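Local coordinates for protein probable UbiX-like flavin prenyltransferase (Escherichia coli, PDB 1SBZ) that probably makes the prenylated FMN cofactor of a phenolic acid decarboxylase from dimethylallyl phosphate and reduced FMN, working as a homododecamer, at residues M1-M7 with N28-V34. Numbering follows the deposited sequence.
Sequences MKLIVGM and NVETHLV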
loop_
_atom_site.group_PDB
_atom_site.type_symbol
_atom_site.label_atom_id
_atom_site.label_comp_id
_atom_site.label_asym_id
_atom_site.label_seq_id
_atom_site.Cartn_x
_atom_site.Cartn_y
_atom_site.Cartn_z
HETATM N N MSE D 1 32.704 25.100 0.117
HETATM C CA MSE D 1 31.972 23.839 0.450
HETATM C C MSE D 1 32.062 23.499 1.936
HETATM O O MSE D 1 33.158 23.305 2.472
HETATM C CB MSE D 1 32.475 22.672 -0.414
HETATM C CG MSE D 1 32.105 21.277 0.099
HETATM SE SE MSE D 1 31.838 19.918 -1.282
HETATM C CE MSE D 1 32.840 20.763 -2.780
ATOM N N LYS D 2 30.903 23.431 2.588
ATOM C CA LYS D 2 30.827 23.052 3.998
ATOM C C LYS D 2 30.159 21.689 4.131
ATOM O O LYS D 2 29.013 21.516 3.724
ATOM C CB LYS D 2 30.056 24.088 4.820
ATOM C CG LYS D 2 30.658 25.482 4.857
ATOM C CD LYS D 2 29.888 26.334 5.858
ATOM C CE LYS D 2 29.786 27.789 5.413
ATOM N NZ LYS D 2 28.529 28.426 5.935
ATOM N N LEU D 3 30.886 20.730 4.694
ATOM C CA LEU D 3 30.370 19.371 4.875
ATOM C C LEU D 3 30.282 19.001 6.338
ATOM O O LEU D 3 31.211 19.262 7.111
ATOM C CB LEU D 3 31.251 18.343 4.159
ATOM C CG LEU D 3 31.338 18.370 2.635
ATOM C CD1 LEU D 3 32.301 17.283 2.143
ATOM C CD2 LEU D 3 29.959 18.187 2.022
ATOM N N ILE D 4 29.156 18.398 6.711
ATOM C CA ILE D 4 29.016 17.790 8.018
ATOM C C ILE D 4 29.417 16.315 7.931
ATOM O O ILE D 4 29.025 15.600 7.003
ATOM C CB ILE D 4 27.573 17.931 8.557
ATOM C CG1 ILE D 4 27.119 19.396 8.530
ATOM C CG2 ILE D 4 27.471 17.355 9.969
ATOM C CD1 ILE D 4 25.616 19.589 8.720
ATOM N N VAL D 5 30.208 15.880 8.906
ATOM C CA VAL D 5 30.667 14.503 8.998
ATOM C C VAL D 5 30.210 13.965 10.345
ATOM O O VAL D 5 30.699 14.384 11.397
ATOM C CB VAL D 5 32.210 14.390 8.827
ATOM C CG1 VAL D 5 32.682 12.948 8.987
ATOM C CG2 VAL D 5 32.652 14.931 7.466
ATOM N N GLY D 6 29.229 13.070 10.310
ATOM C CA GLY D 6 28.781 12.395 11.517
ATOM C C GLY D 6 29.521 11.078 11.614
ATOM O O GLY D 6 29.734 10.412 10.605
HETATM N N MSE D 7 29.942 10.709 12.816
HETATM C CA MSE D 7 30.511 9.386 13.030
HETATM C C MSE D 7 29.721 8.679 14.089
HETATM O O MSE D 7 29.254 9.286 15.050
HETATM C CB MSE D 7 31.990 9.445 13.402
HETATM C CG MSE D 7 32.894 9.849 12.254
HETATM SE SE MSE D 7 34.782 9.571 12.675
HETATM C CE MSE D 7 34.820 7.631 12.921
ATOM N N ASN D 28 39.551 24.005 0.241
ATOM C CA ASN D 28 38.240 24.561 -0.106
ATOM C C ASN D 28 37.082 23.979 0.717
ATOM O O ASN D 28 35.932 24.406 0.567
ATOM C CB ASN D 28 37.965 24.333 -1.599
ATOM C CG ASN D 28 38.274 22.904 -2.040
ATOM O OD1 ASN D 28 39.287 22.323 -1.633
ATOM N ND2 ASN D 28 37.406 22.335 -2.882
ATOM N N VAL D 29 37.395 23.013 1.582
ATOM C CA VAL D 29 36.380 22.255 2.314
ATOM C C VAL D 29 36.469 22.470 3.828
ATOM O O VAL D 29 37.484 22.176 4.457
ATOM C CB VAL D 29 36.440 20.740 1.965
ATOM C CG1 VAL D 29 35.428 19.945 2.778
ATOM C CG2 VAL D 29 36.206 20.529 0.478
ATOM N N GLU D 30 35.386 22.999 4.388
ATOM C CA GLU D 30 35.241 23.179 5.823
ATOM C C GLU D 30 34.431 22.012 6.387
ATOM O O GLU D 30 33.331 21.726 5.912
ATOM C CB GLU D 30 34.544 24.510 6.098
ATOM C CG GLU D 30 34.254 24.806 7.560
ATOM C CD GLU D 30 33.523 26.120 7.724
ATOM O OE1 GLU D 30 34.044 27.148 7.249
ATOM O OE2 GLU D 30 32.424 26.127 8.320
ATOM N N THR D 31 34.980 21.334 7.389
ATOM C CA THR D 31 34.343 20.134 7.926
ATOM C C THR D 31 33.787 20.371 9.317
ATOM O O THR D 31 34.453 20.949 10.175
ATOM C CB THR D 31 35.312 18.926 7.921
ATOM O OG1 THR D 31 36.511 19.267 8.625
ATOM C CG2 THR D 31 35.803 18.635 6.509
ATOM N N HIS D 32 32.547 19.938 9.523
ATOM C CA HIS D 32 31.924 19.976 10.834
ATOM C C HIS D 32 31.667 18.547 11.297
ATOM O O HIS D 32 30.815 17.843 10.746
ATOM C CB HIS D 32 30.629 20.787 10.796
ATOM C CG HIS D 32 30.828 22.231 10.455
ATOM N ND1 HIS D 32 30.674 23.242 11.381
ATOM C CD2 HIS D 32 31.171 22.835 9.292
ATOM C CE1 HIS D 32 30.914 24.405 10.802
ATOM N NE2 HIS D 32 31.219 24.186 9.535
ATOM N N LEU D 33 32.422 18.118 12.301
ATOM C CA LEU D 33 32.362 16.745 12.788
ATOM C C LEU D 33 31.446 16.608 13.994
ATOM O O LEU D 33 31.435 17.464 14.878
ATOM C CB LEU D 33 33.772 16.242 13.138
ATOM C CG LEU D 33 33.946 14.918 13.897
ATOM C CD1 LEU D 33 33.434 13.733 13.077
ATOM C CD2 LEU D 33 35.401 14.717 14.272
ATOM N N VAL D 34 30.657 15.534 14.010
ATOM C CA VAL D 34 29.915 15.136 15.206
ATOM C C VAL D 34 30.167 13.655 15.467
ATOM O O VAL D 34 29.729 12.802 14.693
ATOM C CB VAL D 34 28.390 15.390 15.078
ATOM C CG1 VAL D 34 27.723 15.297 16.437
ATOM C CG2 VAL D 34 28.109 16.740 14.473
#
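Lys2 carries CG on the side of its own backbone N (chi1 -62°), while Glu30 turns CG away from its N (chi1 177°) and runs on extended. With these torsions the two side chains lie alongside each other, pointing the same way. Their contact is aliphatic against carboxylate: Lys2 CD is 3.5 Å from Glu30 OE2. Lys2 NZ bonds instead to the backbone O of Arg77. Glu30 OE2 receives His32 NE2 at 2.6 Å through its anti lone pair, the one away from the other oxygen. OE2 sits slightly out of the imidazole plane. The ring's other nitrogen, ND1, bonds to His62, and Phe60 stacks on the ring.

Beneath these groups, 2-7 and 30-34 pair as parallel strands of the sheet. After a weak bond from Met1 N to Asn28 O, the regular backbone bonds run from Glu30 N to Met1 O (3.0 Å) through to Met7 N to Val34 O (2.8 Å). The face of Leu3, Val5, Thr31 and Leu33 is mostly apolar. Leu33 CD1 lies 4.0 Å from Met7 CG and also comes to 3.3 Å from the carbonyl O of Val5. Val5 packs on helix 13-24, which links the two strands in a beta-alpha-beta unit. The C-terminal end of 2-7 leads toward the FMN site: the side chain of Met7 is about 8 Å from the bound FMN.

Bonds at both ring nitrogens, with Phe60 stacked on the ring, help fix the rotation of His32. The short bond to Glu30 would favour a proton on NE2, and the carboxylate would probably polarise the ring. Lys2 NZ, 5.1 Å from Glu30 OE2, can add only a longer-range attraction.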